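Local structure of zinc transport protein ZntB (Vibrio parahaemolyticus RIMD 2210633, 3CK6) at residues I8-F13 / T19-T24. The protein probably acts as a zinc:proton symporter that mediates zinc uptake, its cytoplasmic domain assembling into a funnel-shaped homopentamer. The protein carries 1 engineered substitution. Residues are numbered along the deposited sequence; the frame is centred on the assembly and turned at random.
Sequences IEHWDF and TQETTT
Over one face of the W11 indole lies Q20, its CB nearly above the centre of the six-membered ring and 3.8 Å from that centroid, a CH-pi contact; the Q20 amide continues across CZ2, its plane tilted only 22° from the ring. At the indole's edge, NE1 donates a hydrogen bond to E9 OE1 at 2.8 Å, 3° out of the ring plane, which helps to hold the ring's rotation. The H10 imidazole likewise takes E21 CB over one face, 3.7 Å from its centroid, while at its edge ND1 donates to T22 O (2.7 Å). With its CG anti to the backbone N (chi1 172°), H10 brings ND1 to T22 O of segment 19-24 and ties that segment down beyond the last bridge.

The antiparallel register rests on D12 paired with T19 through two hydrogen bonds, D12 N to T19 O and T19 N to D12 O, and on the hydrogen bond from E21 N to H10 O at 2.8 Å; W11 and Q20 form the intervening non-hydrogen-bonded pair. A water accepts from H10 N and donates to E21 O where direct pairing ends.

This hairpin edges the mixed sheet: strand 7-12 pairs on its other side with strand 32-37, whose Y34 stacks on H10, while W11 packs against L125 of helix 116-126.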
loop_
_atom_site.group_PDB
_atom_site.type_symbol
_atom_site.label_atom_id
_atom_site.label_comp_id
_atom_site.label_asym_id
_atom_site.label_seq_id
_atom_site.Cartn_x
_atom_site.Cartn_y
_atom_site.Cartn_z
ATOM N N ILE E 8 12.624 39.433 -12.115
ATOM C CA ILE E 8 12.794 39.999 -10.772
ATOM C C ILE E 8 14.279 40.215 -10.444
ATOM O O ILE E 8 14.695 41.316 -10.059
ATOM C CB ILE E 8 12.151 39.078 -9.705
ATOM C CG1 ILE E 8 10.700 38.765 -10.101
ATOM C CG2 ILE E 8 12.254 39.691 -8.315
ATOM C CD1 ILE E 8 10.083 37.612 -9.348
ATOM N N GLU E 9 15.059 39.157 -10.578
ATOM C CA GLU E 9 16.481 39.222 -10.272
ATOM C C GLU E 9 17.270 38.273 -11.148
ATOM O O GLU E 9 16.738 37.255 -11.636
ATOM C CB GLU E 9 16.714 38.903 -8.794
ATOM C CG GLU E 9 17.760 39.766 -8.153
ATOM C CD GLU E 9 17.531 39.957 -6.672
ATOM O OE1 GLU E 9 18.102 39.193 -5.874
ATOM O OE2 GLU E 9 16.775 40.871 -6.302
ATOM N N HIS E 10 18.551 38.597 -11.326
ATOM C CA HIS E 10 19.456 37.810 -12.139
ATOM C C HIS E 10 20.801 37.787 -11.424
ATOM O O HIS E 10 21.357 38.842 -11.099
ATOM C CB HIS E 10 19.534 38.434 -13.542
ATOM C CG HIS E 10 20.568 37.839 -14.461
ATOM N ND1 HIS E 10 21.002 38.504 -15.588
ATOM C CD2 HIS E 10 21.254 36.668 -14.429
ATOM C CE1 HIS E 10 21.895 37.761 -16.224
ATOM N NE2 HIS E 10 22.073 36.646 -15.537
ATOM N N TRP E 11 21.300 36.576 -11.167
ATOM C CA TRP E 11 22.578 36.376 -10.491
ATOM C C TRP E 11 23.465 35.468 -11.325
ATOM O O TRP E 11 22.985 34.539 -11.974
ATOM C CB TRP E 11 22.389 35.773 -9.091
ATOM C CG TRP E 11 21.877 36.764 -8.091
ATOM C CD1 TRP E 11 20.579 37.042 -7.823
ATOM C CD2 TRP E 11 22.660 37.640 -7.257
ATOM N NE1 TRP E 11 20.489 38.023 -6.853
ATOM C CE2 TRP E 11 21.752 38.419 -6.502
ATOM C CE3 TRP E 11 24.038 37.839 -7.073
ATOM C CZ2 TRP E 11 22.176 39.379 -5.569
ATOM C CZ3 TRP E 11 24.462 38.794 -6.155
ATOM C CH2 TRP E 11 23.531 39.548 -5.407
ATOM N N ASP E 12 24.759 35.744 -11.281
ATOM C CA ASP E 12 25.755 34.950 -11.976
ATOM C C ASP E 12 26.593 34.168 -10.958
ATOM O O ASP E 12 27.286 34.766 -10.117
ATOM C CB ASP E 12 26.628 35.868 -12.844
ATOM C CG ASP E 12 27.659 35.104 -13.664
ATOM O OD1 ASP E 12 27.718 33.855 -13.588
ATOM O OD2 ASP E 12 28.426 35.764 -14.381
ATOM N N PHE E 13 26.513 32.836 -11.045
ATOM C CA PHE E 13 27.270 31.909 -10.183
ATOM C C PHE E 13 28.454 31.253 -10.887
ATOM O O PHE E 13 28.909 30.175 -10.462
ATOM C CB PHE E 13 26.359 30.799 -9.675
ATOM C CG PHE E 13 25.284 31.283 -8.732
ATOM C CD1 PHE E 13 24.080 31.787 -9.228
ATOM C CD2 PHE E 13 25.485 31.252 -7.355
ATOM C CE1 PHE E 13 23.089 32.240 -8.375
ATOM C CE2 PHE E 13 24.470 31.696 -6.487
ATOM C CZ PHE E 13 23.300 32.192 -6.998
ATOM N N THR E 19 27.385 37.345 -8.539
ATOM C CA THR E 19 27.228 38.774 -8.824
ATOM C C THR E 19 25.884 39.070 -9.477
ATOM O O THR E 19 25.409 38.296 -10.318
ATOM C CB THR E 19 28.349 39.320 -9.730
ATOM O OG1 THR E 19 28.368 38.586 -10.957
ATOM C CG2 THR E 19 29.723 39.227 -9.035
ATOM N N GLN E 20 25.295 40.200 -9.090
ATOM C CA GLN E 20 23.976 40.601 -9.562
ATOM C C GLN E 20 24.140 41.169 -10.955
ATOM O O GLN E 20 25.065 41.956 -11.221
ATOM C CB GLN E 20 23.354 41.650 -8.635
ATOM C CG GLN E 20 21.844 41.875 -8.869
ATOM C CD GLN E 20 21.164 42.502 -7.675
ATOM O OE1 GLN E 20 21.818 42.871 -6.701
ATOM N NE2 GLN E 20 19.837 42.636 -7.741
ATOM N N GLU E 21 23.281 40.722 -11.859
ATOM C CA GLU E 21 23.426 41.100 -13.257
ATOM C C GLU E 21 22.132 41.730 -13.761
ATOM O O GLU E 21 21.140 41.808 -13.021
ATOM C CB GLU E 21 23.857 39.900 -14.111
ATOM C CG GLU E 21 25.157 39.221 -13.628
ATOM C CD GLU E 21 26.404 40.070 -13.890
ATOM O OE1 GLU E 21 27.410 39.947 -13.136
ATOM O OE2 GLU E 21 26.381 40.868 -14.855
ATOM N N THR E 22 22.169 42.190 -15.012
ATOM C CA THR E 22 21.056 42.915 -15.609
ATOM C C THR E 22 19.795 42.079 -15.730
ATOM O O THR E 22 19.812 40.878 -16.007
ATOM C CB THR E 22 21.406 43.549 -16.988
ATOM O OG1 THR E 22 20.278 44.300 -17.461
ATOM C CG2 THR E 22 21.765 42.474 -18.016
ATOM N N THR E 23 18.691 42.774 -15.550
ATOM C CA THR E 23 17.389 42.195 -15.518
ATOM C C THR E 23 16.764 42.312 -16.933
ATOM O O THR E 23 15.609 41.935 -17.165
ATOM C CB THR E 23 16.628 42.936 -14.394
ATOM O OG1 THR E 23 16.124 42.003 -13.431
ATOM C CG2 THR E 23 15.595 43.862 -14.919
ATOM N N THR E 24 17.551 42.812 -17.884
ATOM C CA THR E 24 17.139 42.842 -19.294
ATOM C C THR E 24 16.921 41.430 -19.836
ATOM O O THR E 24 17.733 40.528 -19.581
ATOM C CB THR E 24 18.174 43.547 -20.172
ATOM O OG1 THR E 24 18.336 44.893 -19.721
ATOM C CG2 THR E 24 17.735 43.572 -21.646
HETATM O O HOH W 1 19.294 41.431 -10.882
HETATM O O HOH W 2 30.655 36.674 -12.025
#